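Local coordinates for protein putative sulfatase yidJ (Bacteroides fragilis, PDB 2QZU) that probably hydrolyses sulfate esters as a metal-dependent arylsulfatase of the alkaline phosphatase superfamily, at residues 35-40 against 312-317; 57-62 against 339-344; 75-80 against 95-100; 308-313 against 335-340. One frame throughout, in Å; residues are numbered along the deposited sequence.

Contact 1: 35-40 against 312-317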
loop_
_atom_site.group_PDB
_atom_site.type_symbol
_atom_site.label_atom_id
_atom_site.label_comp_id
_atom_site.label_asym_id
_atom_site.label_seq_id
_atom_site.Cartn_x
_atom_site.Cartn_y
_atom_site.Cartn_z
ATOM N N ALA A 35 12.517 -18.185 -0.646
ATOM C CA ALA A 35 11.815 -16.966 -0.995
ATOM C C ALA A 35 10.480 -17.121 -0.294
ATOM O O ALA A 35 9.808 -18.138 -0.445
ATOM C CB ALA A 35 11.625 -16.877 -2.505
ATOM N N ASP A 36 10.105 -16.115 0.483
ATOM C CA ASP A 36 8.867 -16.168 1.236
ATOM C C ASP A 36 7.600 -16.134 0.375
ATOM O O ASP A 36 7.529 -15.427 -0.631
ATOM C CB ASP A 36 8.864 -15.013 2.250
ATOM C CG ASP A 36 7.778 -15.145 3.292
ATOM O OD1 ASP A 36 6.593 -14.954 2.949
ATOM O OD2 ASP A 36 8.113 -15.447 4.458
ATOM N N GLN A 37 6.609 -16.931 0.770
ATOM C CA GLN A 37 5.316 -16.959 0.093
ATOM C C GLN A 37 5.372 -17.360 -1.382
ATOM O O GLN A 37 4.617 -16.835 -2.205
ATOM C CB GLN A 37 4.669 -15.581 0.247
ATOM C CG GLN A 37 3.172 -15.531 0.032
ATOM C CD GLN A 37 2.538 -14.428 0.854
ATOM O OE1 GLN A 37 2.588 -14.456 2.086
ATOM N NE2 GLN A 37 1.946 -13.449 0.184
ATOM N N TYR A 38 6.240 -18.317 -1.696
ATOM C CA TYR A 38 6.419 -18.807 -3.064
ATOM C C TYR A 38 5.639 -20.118 -3.275
ATOM O O TYR A 38 5.925 -21.129 -2.632
ATOM C CB TYR A 38 7.920 -19.033 -3.317
ATOM C CG TYR A 38 8.321 -19.245 -4.768
ATOM C CD1 TYR A 38 7.762 -20.272 -5.529
ATOM C CD2 TYR A 38 9.278 -18.425 -5.367
ATOM C CE1 TYR A 38 8.148 -20.477 -6.859
ATOM C CE2 TYR A 38 9.672 -18.624 -6.694
ATOM C CZ TYR A 38 9.101 -19.651 -7.431
ATOM O OH TYR A 38 9.479 -19.856 -8.740
ATOM N N ARG A 39 4.656 -20.098 -4.175
ATOM C CA ARG A 39 3.848 -21.289 -4.464
ATOM C C ARG A 39 4.616 -22.355 -5.235
ATOM O O ARG A 39 5.348 -22.051 -6.177
ATOM C CB ARG A 39 2.595 -20.920 -5.263
ATOM C CG ARG A 39 1.536 -20.202 -4.453
ATOM C CD ARG A 39 0.205 -20.120 -5.197
ATOM N NE ARG A 39 0.252 -19.275 -6.391
ATOM C CZ ARG A 39 0.510 -19.714 -7.621
ATOM N NH1 ARG A 39 0.754 -20.999 -7.841
ATOM N NH2 ARG A 39 0.506 -18.864 -8.639
ATOM N N GLY A 40 4.420 -23.609 -4.843
ATOM C CA GLY A 40 5.105 -24.712 -5.493
ATOM C C GLY A 40 4.897 -24.844 -6.994
ATOM O O GLY A 40 5.836 -25.173 -7.719
ATOM N N SER A 312 10.531 -22.647 0.088
ATOM C CA SER A 312 9.740 -21.541 0.623
ATOM C C SER A 312 9.032 -21.980 1.895
ATOM O O SER A 312 8.833 -23.173 2.117
ATOM C CB SER A 312 8.710 -21.084 -0.415
ATOM O OG SER A 312 7.975 -19.956 0.040
ATOM N N ASP A 313 8.654 -21.015 2.729
ATOM C CA ASP A 313 7.977 -21.333 3.978
ATOM C C ASP A 313 6.500 -21.660 3.787
ATOM O O ASP A 313 5.905 -22.345 4.617
ATOM C CB ASP A 313 8.162 -20.192 4.995
ATOM C CG ASP A 313 7.716 -18.831 4.470
ATOM O OD1 ASP A 313 7.547 -18.657 3.247
ATOM O OD2 ASP A 313 7.550 -17.912 5.301
ATOM N N HIS A 314 5.918 -21.174 2.695
ATOM C CA HIS A 314 4.511 -21.427 2.384
ATOM C C HIS A 314 4.082 -20.778 1.075
ATOM O O HIS A 314 4.802 -19.950 0.513
ATOM C CB HIS A 314 3.601 -20.921 3.514
ATOM C CG HIS A 314 3.720 -19.455 3.782
ATOM N ND1 HIS A 314 3.205 -18.492 2.940
ATOM C CD2 HIS A 314 4.306 -18.782 4.804
ATOM C CE1 HIS A 314 3.470 -17.292 3.428
ATOM N NE2 HIS A 314 4.138 -17.443 4.560
ATOM N N GLY A 315 2.907 -21.183 0.594
ATOM C CA GLY A 315 2.362 -20.630 -0.631
ATOM C C GLY A 315 1.419 -19.478 -0.319
ATOM O O GLY A 315 1.631 -18.746 0.649
ATOM N N ILE A 316 0.373 -19.325 -1.126
ATOM C CA ILE A 316 -0.588 -18.241 -0.929
ATOM C C ILE A 316 -1.876 -18.536 -1.709
ATOM O O ILE A 316 -1.828 -19.100 -2.806
ATOM C CB ILE A 316 0.024 -16.884 -1.412
ATOM C CG1 ILE A 316 -0.872 -15.719 -1.004
ATOM C CG2 ILE A 316 0.224 -16.896 -2.925
ATOM C CD1 ILE A 316 -0.862 -15.449 0.472
ATOM N N CYS A 317 -3.026 -18.184 -1.139
ATOM C CA CYS A 317 -4.299 -18.415 -1.829
ATOM C C CYS A 317 -4.572 -17.290 -2.826
ATOM O O CYS A 317 -5.001 -17.537 -3.956
ATOM C CB CYS A 317 -5.445 -18.526 -0.821
ATOM S SG CYS A 317 -5.389 -20.050 0.164
#
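The imidazole of His314 lies beside the turn at Gln37. The backbone N of Gln37 stands over one face of the ring, Asp313 OD1 sits 3.6 Å above the ring plane toward the rim, and CD of Gln37 meets the edge in plane, its amide turned 40° from the ring and its OE1 bonded by Lys326 NZ. A bond from His314 ND1 to Gly315 O (2.8 Å), almost in the ring plane, fixes the ring's rotation. The carboxylates of Asp36 and Asp313 are turned steeply against each other and converge at 2.7 Å between Asp36 OD2 and Asp313 OD2; Asp36 OD2 also has salt bridges to Arg80 and Lys132, whose charge probably eases the closeness of the two acids. Serine, small and both donor and acceptor, suits the middle: Ser312 OG, held anti to its own backbone N (chi1 -177°), donates to Ala35 O at 2.6 Å and accepts from Tyr38 N at 3.0 Å, which secures the type II turn 35-38. Gln37 N adds a nearly straight bond to Asp313 OD1 (3.2 Å). Farther along, CG2 of Ile316 packs on Arg39, whose guanidinium pairs with Glu49. Two loops leaving parallel neighbouring strands at their C-terminal ends, with paired acidic groups, are consistent with the calcium site of sulfatases.

Contact 2: 57-62 against 339-344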
loop_
_atom_site.group_PDB
_atom_site.type_symbol
_atom_site.label_atom_id
_atom_site.label_comp_id
_atom_site.label_asym_id
_atom_site.label_seq_id
_atom_site.Cartn_x
_atom_site.Cartn_y
_atom_site.Cartn_z
ATOM N N ASP A 57 14.823 -23.316 -13.330
ATOM C CA ASP A 57 14.636 -24.444 -14.244
ATOM C C ASP A 57 15.995 -25.105 -14.472
ATOM O O ASP A 57 16.105 -26.330 -14.505
ATOM C CB ASP A 57 14.082 -23.987 -15.602
ATOM C CG ASP A 57 12.639 -23.527 -15.531
ATOM O OD1 ASP A 57 12.002 -23.683 -14.468
ATOM O OD2 ASP A 57 12.138 -23.015 -16.556
ATOM N N LYS A 58 17.023 -24.279 -14.644
ATOM C CA LYS A 58 18.380 -24.771 -14.862
ATOM C C LYS A 58 18.871 -25.516 -13.619
ATOM O O LYS A 58 19.449 -26.597 -13.718
ATOM C CB LYS A 58 19.316 -23.599 -15.185
ATOM C CG LYS A 58 20.772 -23.985 -15.417
ATOM C CD LYS A 58 20.938 -24.902 -16.620
ATOM C CE LYS A 58 22.406 -25.235 -16.858
ATOM N NZ LYS A 58 22.591 -26.163 -18.009
ATOM N N LEU A 59 18.628 -24.936 -12.448
ATOM C CA LEU A 59 19.034 -25.557 -11.194
ATOM C C LEU A 59 18.370 -26.925 -11.066
ATOM O O LEU A 59 19.012 -27.907 -10.690
ATOM C CB LEU A 59 18.622 -24.674 -10.013
ATOM C CG LEU A 59 19.041 -25.149 -8.624
ATOM C CD1 LEU A 59 20.564 -25.159 -8.523
ATOM C CD2 LEU A 59 18.437 -24.226 -7.579
ATOM N N ALA A 60 17.084 -26.979 -11.389
ATOM C CA ALA A 60 16.324 -28.222 -11.314
ATOM C C ALA A 60 16.900 -29.279 -12.247
ATOM O O ALA A 60 16.975 -30.453 -11.894
ATOM C CB ALA A 60 14.871 -27.964 -11.667
ATOM N N SER A 61 17.306 -28.857 -13.439
ATOM C CA SER A 61 17.861 -29.779 -14.426
ATOM C C SER A 61 19.191 -30.366 -13.970
ATOM O O SER A 61 19.615 -31.415 -14.456
ATOM C CB SER A 61 18.063 -29.070 -15.768
ATOM O OG SER A 61 19.175 -28.196 -15.708
ATOM N N GLU A 62 19.856 -29.684 -13.046
ATOM C CA GLU A 62 21.136 -30.159 -12.538
ATOM C C GLU A 62 20.950 -30.896 -11.215
ATOM O O GLU A 62 21.920 -31.340 -10.600
ATOM C CB GLU A 62 22.097 -28.983 -12.348
ATOM C CG GLU A 62 22.376 -28.202 -13.623
ATOM C CD GLU A 62 23.469 -27.166 -13.448
ATOM O OE1 GLU A 62 24.643 -27.561 -13.277
ATOM O OE2 GLU A 62 23.156 -25.958 -13.475
ATOM N N ILE A 339 13.648 -27.501 -4.692
ATOM C CA ILE A 339 14.640 -27.896 -5.682
ATOM C C ILE A 339 15.964 -28.080 -4.954
ATOM O O ILE A 339 16.375 -27.222 -4.172
ATOM C CB ILE A 339 14.811 -26.806 -6.763
ATOM C CG1 ILE A 339 13.485 -26.575 -7.488
ATOM C CG2 ILE A 339 15.888 -27.221 -7.762
ATOM C CD1 ILE A 339 13.518 -25.422 -8.462
ATOM N N LEU A 340 16.633 -29.198 -5.209
ATOM C CA LEU A 340 17.900 -29.474 -4.552
ATOM C C LEU A 340 18.928 -30.011 -5.542
ATOM O O LEU A 340 18.611 -30.829 -6.408
ATOM C CB LEU A 340 17.674 -30.481 -3.418
ATOM C CG LEU A 340 18.791 -30.772 -2.409
ATOM C CD1 LEU A 340 18.176 -31.379 -1.159
ATOM C CD2 LEU A 340 19.827 -31.711 -3.012
ATOM N N SER A 341 20.159 -29.530 -5.420
ATOM C CA SER A 341 21.231 -29.985 -6.285
ATOM C C SER A 341 22.474 -30.265 -5.456
ATOM O O SER A 341 22.713 -29.630 -4.431
ATOM C CB SER A 341 21.555 -28.938 -7.359
ATOM O OG SER A 341 22.133 -27.776 -6.793
ATOM N N TRP A 342 23.249 -31.243 -5.909
ATOM C CA TRP A 342 24.499 -31.645 -5.275
ATOM C C TRP A 342 25.133 -32.561 -6.316
ATOM O O TRP A 342 25.114 -33.787 -6.183
ATOM C CB TRP A 342 24.240 -32.412 -3.970
ATOM C CG TRP A 342 25.510 -32.745 -3.220
ATOM C CD1 TRP A 342 26.759 -32.241 -3.456
ATOM C CD2 TRP A 342 25.646 -33.647 -2.113
ATOM N NE1 TRP A 342 27.665 -32.774 -2.566
ATOM C CE2 TRP A 342 27.008 -33.640 -1.730
ATOM C CE3 TRP A 342 24.748 -34.461 -1.405
ATOM C CZ2 TRP A 342 27.495 -34.416 -0.671
ATOM C CZ3 TRP A 342 25.234 -35.231 -0.351
ATOM C CH2 TRP A 342 26.597 -35.202 0.005
ATOM N N PRO A 343 25.689 -31.963 -7.382
ATOM C CA PRO A 343 26.331 -32.681 -8.485
ATOM C C PRO A 343 27.249 -33.834 -8.087
ATOM O O PRO A 343 27.179 -34.913 -8.669
ATOM C CB PRO A 343 27.072 -31.574 -9.226
ATOM C CG PRO A 343 26.164 -30.403 -9.043
ATOM C CD PRO A 343 25.812 -30.506 -7.571
ATOM N N ASP A 344 28.101 -33.609 -7.094
ATOM C CA ASP A 344 29.031 -34.647 -6.657
ATOM C C ASP A 344 28.379 -35.939 -6.175
ATOM O O ASP A 344 28.971 -37.012 -6.294
ATOM C CB ASP A 344 29.946 -34.110 -5.551
ATOM C CG ASP A 344 31.134 -33.330 -6.094
ATOM O OD1 ASP A 344 31.260 -33.202 -7.331
ATOM O OD2 ASP A 344 31.948 -32.849 -5.276
HETATM O O HOH W 1 22.667 -32.732 -8.360
#
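Leu59 and Ala60 meet Ile339 where helix 54-61 packs on strand 338-341 in the central sheet of the alpha/beta sulfatase fold; the axes of residues 57-61 and 339-341 approach to 7.7 Å at 53°. Ile339 points from the strand toward the helix, and its CG2 branch does the touching. This methyl stands up from the sheet and comes within 3.7 Å of Ala60 CA. Alanine suits this place because its short side chain lets the isoleucine branch come close to the helix backbone; its CB lies 4.1 Å from the same CG2. The longer Leu59 starts off to one side and turns its end back to the strand. Its first torsion is extended (chi1 -177°), which brings CG to 3.9 Å from Ile339 CG2, and the two branched chains meet at a slant. One Leu59 methyl, CD2, stays with Ile339, while the other, CD1, reaches along the strand to Ser341 OG at 3.5 Å. Leucine thus spans two residues of the strand that face the same side, and the small Ser341 leaves it room. Beyond the helix end the chains no longer meet by apolar contact, and a water takes over the junction: it donates to Glu62 O at 2.7 Å and accepts from Trp342 N at 2.9 Å.

Contact 3: 75-80 against 95-100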
loop_
_atom_site.group_PDB
_atom_site.type_symbol
_atom_site.label_atom_id
_atom_site.label_comp_id
_atom_site.label_asym_id
_atom_site.label_seq_id
_atom_site.Cartn_x
_atom_site.Cartn_y
_atom_site.Cartn_z
ATOM N N VAL A 75 2.591 -20.723 7.586
ATOM C CA VAL A 75 2.642 -19.379 8.153
ATOM C C VAL A 75 4.128 -19.102 8.396
ATOM O O VAL A 75 4.875 -20.008 8.775
ATOM C CB VAL A 75 1.876 -19.297 9.486
ATOM C CG1 VAL A 75 1.966 -17.887 10.050
ATOM C CG2 VAL A 75 0.424 -19.684 9.265
ATOM N N SER A 76 4.549 -17.857 8.193
ATOM C CA SER A 76 5.960 -17.493 8.328
ATOM C C SER A 76 6.750 -17.984 9.549
ATOM O O SER A 76 7.558 -18.907 9.438
ATOM C CB SER A 76 6.123 -15.976 8.193
ATOM O OG SER A 76 7.499 -15.618 8.238
ATOM N N SER A 77 6.540 -17.374 10.708
ATOM C CA SER A 77 7.296 -17.780 11.888
ATOM C C SER A 77 7.173 -19.259 12.241
ATOM O O SER A 77 8.186 -19.926 12.473
ATOM C CB SER A 77 6.908 -16.918 13.090
ATOM O OG SER A 77 7.120 -15.552 12.791
ATOM N N PRO A 78 5.939 -19.791 12.288
ATOM C CA PRO A 78 5.774 -21.208 12.622
ATOM C C PRO A 78 6.572 -22.119 11.695
ATOM O O PRO A 78 7.246 -23.046 12.153
ATOM C CB PRO A 78 4.265 -21.419 12.490
ATOM C CG PRO A 78 3.710 -20.085 12.911
ATOM C CD PRO A 78 4.631 -19.118 12.181
ATOM N N ALA A 79 6.503 -21.854 10.392
ATOM C CA ALA A 79 7.228 -22.676 9.431
ATOM C C ALA A 79 8.737 -22.574 9.657
ATOM O O ALA A 79 9.432 -23.583 9.676
ATOM C CB ALA A 79 6.876 -22.264 7.999
ATOM N N ARG A 80 9.237 -21.353 9.829
ATOM C CA ARG A 80 10.665 -21.142 10.054
ATOM C C ARG A 80 11.101 -21.771 11.374
ATOM O O ARG A 80 12.214 -22.288 11.487
ATOM C CB ARG A 80 10.977 -19.640 10.038
ATOM C CG ARG A 80 10.682 -18.998 8.682
ATOM C CD ARG A 80 10.545 -17.486 8.760
ATOM N NE ARG A 80 10.206 -16.920 7.457
ATOM C CZ ARG A 80 11.068 -16.765 6.455
ATOM N NH1 ARG A 80 12.336 -17.128 6.597
ATOM N NH2 ARG A 80 10.656 -16.255 5.306
ATOM N N THR A 95 4.077 -21.019 17.683
ATOM C CA THR A 95 2.710 -21.379 17.320
ATOM C C THR A 95 1.956 -20.380 16.452
ATOM O O THR A 95 0.856 -20.672 15.978
ATOM C CB THR A 95 1.899 -21.624 18.587
ATOM O OG1 THR A 95 1.981 -20.465 19.423
ATOM C CG2 THR A 95 2.451 -22.823 19.349
ATOM N N GLY A 96 2.540 -19.204 16.261
ATOM C CA GLY A 96 1.925 -18.179 15.439
ATOM C C GLY A 96 3.034 -17.263 14.963
ATOM O O GLY A 96 4.202 -17.535 15.235
ATOM N N ASN A 97 2.694 -16.198 14.244
ATOM C CA ASN A 97 3.711 -15.259 13.775
ATOM C C ASN A 97 4.290 -14.517 14.964
ATOM O O ASN A 97 3.601 -14.285 15.960
ATOM C CB ASN A 97 3.112 -14.215 12.824
ATOM C CG ASN A 97 2.992 -14.714 11.399
ATOM O OD1 ASN A 97 2.005 -14.435 10.719
ATOM N ND2 ASN A 97 3.998 -15.442 10.937
ATOM N N CYS A 98 5.558 -14.141 14.856
ATOM C CA CYS A 98 6.185 -13.378 15.915
ATOM C C CYS A 98 5.746 -11.937 15.703
ATOM O O CYS A 98 5.865 -11.395 14.603
ATOM C CB CYS A 98 7.710 -13.478 15.836
ATOM S SG CYS A 98 8.349 -15.142 16.147
ATOM N N ASN A 99 5.193 -11.347 16.755
ATOM C CA ASN A 99 4.744 -9.962 16.754
ATOM C C ASN A 99 4.386 -9.649 18.201
ATOM O O ASN A 99 4.396 -10.543 19.051
ATOM C CB ASN A 99 3.535 -9.747 15.820
ATOM C CG ASN A 99 2.341 -10.624 16.174
ATOM O OD1 ASN A 99 1.950 -10.725 17.332
ATOM N ND2 ASN A 99 1.747 -11.253 15.162
ATOM N N SER A 100 4.072 -8.393 18.491
ATOM C CA SER A 100 3.752 -8.013 19.862
ATOM C C SER A 100 2.488 -8.650 20.435
ATOM O O SER A 100 2.314 -8.692 21.651
ATOM C CB SER A 100 3.673 -6.488 19.979
ATOM O OG SER A 100 2.692 -5.954 19.119
#
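Ser77 meets Gly96 through its CB and Cys98 through its hydroxyl. Its CB points to the other segment and lies 3.5 Å from Gly96 O. Its chi1 of -57° sets OG beside its own backbone N and sends it on to Cys98, whose N-H donates to OG at 2.9 Å with an angle of 157° at the hydrogen. A serine hydroxyl suits this spot because it can accept from the loop while also bonding to His134 O. SG of Cys98 packs 3.8 Å from Ser77 CB. Pro78, which needs no N-H bond in the first turn of a helix, lays CG and CD over the Gly96 carbonyl, with CG 3.6 Å from Gly96 C. Val75, at the N-cap position, rests CG1 against Asn97 CG at 3.6 Å. Ser76 turns to different partners, His134 and Arg80 NE. It is the residue predicted to mature into 3-oxoalanine, the sulfatase nucleophile precursor, but is an unmodified serine here, and Ser76-Ser77-Pro78-Ala79-Arg80 fits the family signature. The loop between helices 89-92 and 116-122 thus lies along the N-terminal turn of helix 76-85, while Arg80 reaches from that helix to Asp36, just past strand 29-35.

Contact 4: 308-313 against 335-340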
loop_
_atom_site.group_PDB
_atom_site.type_symbol
_atom_site.label_atom_id
_atom_site.label_comp_id
_atom_site.label_asym_id
_atom_site.label_seq_id
_atom_site.Cartn_x
_atom_site.Cartn_y
_atom_site.Cartn_z
ATOM N N VAL A 308 22.676 -27.292 -2.725
ATOM C CA VAL A 308 21.938 -26.053 -2.927
ATOM C C VAL A 308 20.461 -26.402 -2.849
ATOM O O VAL A 308 19.994 -27.325 -3.515
ATOM C CB VAL A 308 22.241 -25.419 -4.303
ATOM C CG1 VAL A 308 21.382 -24.159 -4.510
ATOM C CG2 VAL A 308 23.716 -25.072 -4.391
ATOM N N VAL A 309 19.735 -25.672 -2.011
ATOM C CA VAL A 309 18.310 -25.901 -1.835
ATOM C C VAL A 309 17.532 -24.627 -2.124
ATOM O O VAL A 309 17.931 -23.551 -1.675
ATOM C CB VAL A 309 17.975 -26.297 -0.371
ATOM C CG1 VAL A 309 16.480 -26.551 -0.231
ATOM C CG2 VAL A 309 18.780 -27.508 0.052
ATOM N N PHE A 310 16.454 -24.735 -2.899
ATOM C CA PHE A 310 15.590 -23.579 -3.135
ATOM C C PHE A 310 14.208 -24.011 -2.671
ATOM O O PHE A 310 13.645 -24.977 -3.190
ATOM C CB PHE A 310 15.484 -23.164 -4.605
ATOM C CG PHE A 310 14.578 -21.972 -4.809
ATOM C CD1 PHE A 310 15.010 -20.694 -4.473
ATOM C CD2 PHE A 310 13.263 -22.141 -5.241
ATOM C CE1 PHE A 310 14.150 -19.599 -4.551
ATOM C CE2 PHE A 310 12.390 -21.048 -5.323
ATOM C CZ PHE A 310 12.835 -19.779 -4.976
ATOM N N THR A 311 13.664 -23.306 -1.688
ATOM C CA THR A 311 12.357 -23.666 -1.165
ATOM C C THR A 311 11.620 -22.432 -0.639
ATOM O O THR A 311 12.027 -21.297 -0.901
ATOM C CB THR A 311 12.519 -24.742 -0.052
ATOM O OG1 THR A 311 11.237 -25.257 0.325
ATOM C CG2 THR A 311 13.217 -24.154 1.156
ATOM N N SER A 312 10.531 -22.647 0.088
ATOM C CA SER A 312 9.740 -21.541 0.623
ATOM C C SER A 312 9.032 -21.980 1.895
ATOM O O SER A 312 8.833 -23.173 2.117
ATOM C CB SER A 312 8.710 -21.084 -0.415
ATOM O OG SER A 312 7.975 -19.956 0.040
ATOM N N ASP A 313 8.654 -21.015 2.729
ATOM C CA ASP A 313 7.977 -21.333 3.978
ATOM C C ASP A 313 6.500 -21.660 3.787
ATOM O O ASP A 313 5.905 -22.345 4.617
ATOM C CB ASP A 313 8.162 -20.192 4.995
ATOM C CG ASP A 313 7.716 -18.831 4.470
ATOM O OD1 ASP A 313 7.547 -18.657 3.247
ATOM O OD2 ASP A 313 7.550 -17.912 5.301
ATOM N N ARG A 335 1.485 -26.222 -0.692
ATOM C CA ARG A 335 2.515 -26.559 -1.674
ATOM C C ARG A 335 3.610 -25.507 -1.825
ATOM O O ARG A 335 3.337 -24.322 -2.034
ATOM C CB ARG A 335 1.867 -26.857 -3.030
ATOM C CG ARG A 335 1.239 -28.242 -3.109
ATOM C CD ARG A 335 2.261 -29.282 -3.554
ATOM N NE ARG A 335 2.746 -28.958 -4.890
ATOM C CZ ARG A 335 3.982 -28.560 -5.180
ATOM N NH1 ARG A 335 4.302 -28.277 -6.434
ATOM N NH2 ARG A 335 4.903 -28.470 -4.229
ATOM N N ILE A 336 4.855 -25.958 -1.707
ATOM C CA ILE A 336 6.016 -25.089 -1.823
ATOM C C ILE A 336 7.043 -25.664 -2.787
ATOM O O ILE A 336 7.062 -26.871 -3.055
ATOM C CB ILE A 336 6.732 -24.900 -0.458
ATOM C CG1 ILE A 336 7.141 -26.265 0.110
ATOM C CG2 ILE A 336 5.827 -24.171 0.512
ATOM C CD1 ILE A 336 8.053 -26.189 1.337
ATOM N N PRO A 337 7.889 -24.794 -3.356
ATOM C CA PRO A 337 8.910 -25.285 -4.276
ATOM C C PRO A 337 9.947 -25.997 -3.418
ATOM O O PRO A 337 10.083 -25.707 -2.225
ATOM C CB PRO A 337 9.457 -24.008 -4.900
ATOM C CG PRO A 337 9.316 -23.010 -3.798
ATOM C CD PRO A 337 7.929 -23.325 -3.265
HETATM N N MSE A 338 10.668 -26.928 -4.021
HETATM C CA MSE A 338 11.688 -27.679 -3.310
HETATM C C MSE A 338 12.611 -28.262 -4.364
HETATM O O MSE A 338 12.371 -29.352 -4.885
HETATM C CB MSE A 338 11.033 -28.797 -2.491
HETATM C CG MSE A 338 11.979 -29.676 -1.702
HETATM SE SE MSE A 338 12.740 -28.802 -0.157
HETATM C CE MSE A 338 11.162 -28.741 0.991
ATOM N N ILE A 339 13.648 -27.501 -4.692
ATOM C CA ILE A 339 14.640 -27.896 -5.682
ATOM C C ILE A 339 15.964 -28.080 -4.954
ATOM O O ILE A 339 16.375 -27.222 -4.172
ATOM C CB ILE A 339 14.811 -26.806 -6.763
ATOM C CG1 ILE A 339 13.485 -26.575 -7.488
ATOM C CG2 ILE A 339 15.888 -27.221 -7.762
ATOM C CD1 ILE A 339 13.518 -25.422 -8.462
ATOM N N LEU A 340 16.633 -29.198 -5.209
ATOM C CA LEU A 340 17.900 -29.474 -4.552
ATOM C C LEU A 340 18.928 -30.011 -5.542
ATOM O O LEU A 340 18.611 -30.829 -6.408
ATOM C CB LEU A 340 17.674 -30.481 -3.418
ATOM C CG LEU A 340 18.791 -30.772 -2.409
ATOM C CD1 LEU A 340 18.176 -31.379 -1.159
ATOM C CD2 LEU A 340 19.827 -31.711 -3.012
#
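An antiparallel strand pair in the mixed central sheet of the alkaline phosphatase-like fold joins Phe310 to Ile339. The two form a hydrogen-bonded pair: Phe310 N donates to Ile339 O at 2.8 Å, and Ile339 N returns a bond to Phe310 O at 2.9 Å. Next to it, Val309 faces Leu340 as a non-hydrogen-bonded pair, with Val309 CG2 4.1 Å from Leu340 CG on the face opposite to Phe310. Beta-branched and bulky apolar residues suit a buried sheet covered on both sides; helices 54-61 and 267-299 lie over the face carrying Phe310 and Ile339. Met338, here selenomethionine, curls at chi2 and chi3 to bring CE within 3.5 Å of Thr311 OG1. Past Met338, where strand 306-311 ends, Pro337 lays its ring near two residues, CG slanting to Phe310 CE2 at 4.0 Å and CD to Ser312 CB at 3.7 Å. Proline has no N-H to give the neighbouring strand, but its carbonyl is still an acceptor. A chi1 of -171° turns OG1 of Thr311 away from its own N, and this hydroxyl donates to Pro337 O at 2.8 Å, nearly along the C=O axis.

How the contacts relate
Strand 306-311 and its continuation tie the set together. Contact 4 shares Ser312 and Asp313 with contact 1, and a probable hydrogen bond from Ala35 N to Thr311 O (3.2 Å) carries the sheet from one to the other. Contacts 4 and 2 share Ile339 and Leu340, and Ser341 O probably bonds Val308 N at 2.9 Å, so contact 2 packs a helix on the same sheet. Contact 3 meets contact 1 at the probable active site, where Arg80 NH2 forms a salt bridge with Asp36 OD2 (2.8 Å) and Ser76 CA lies 3.4 Å from Asp313 OD2. Contact 2, its centre about 30 Å from that of contact 3, is remote structural packing.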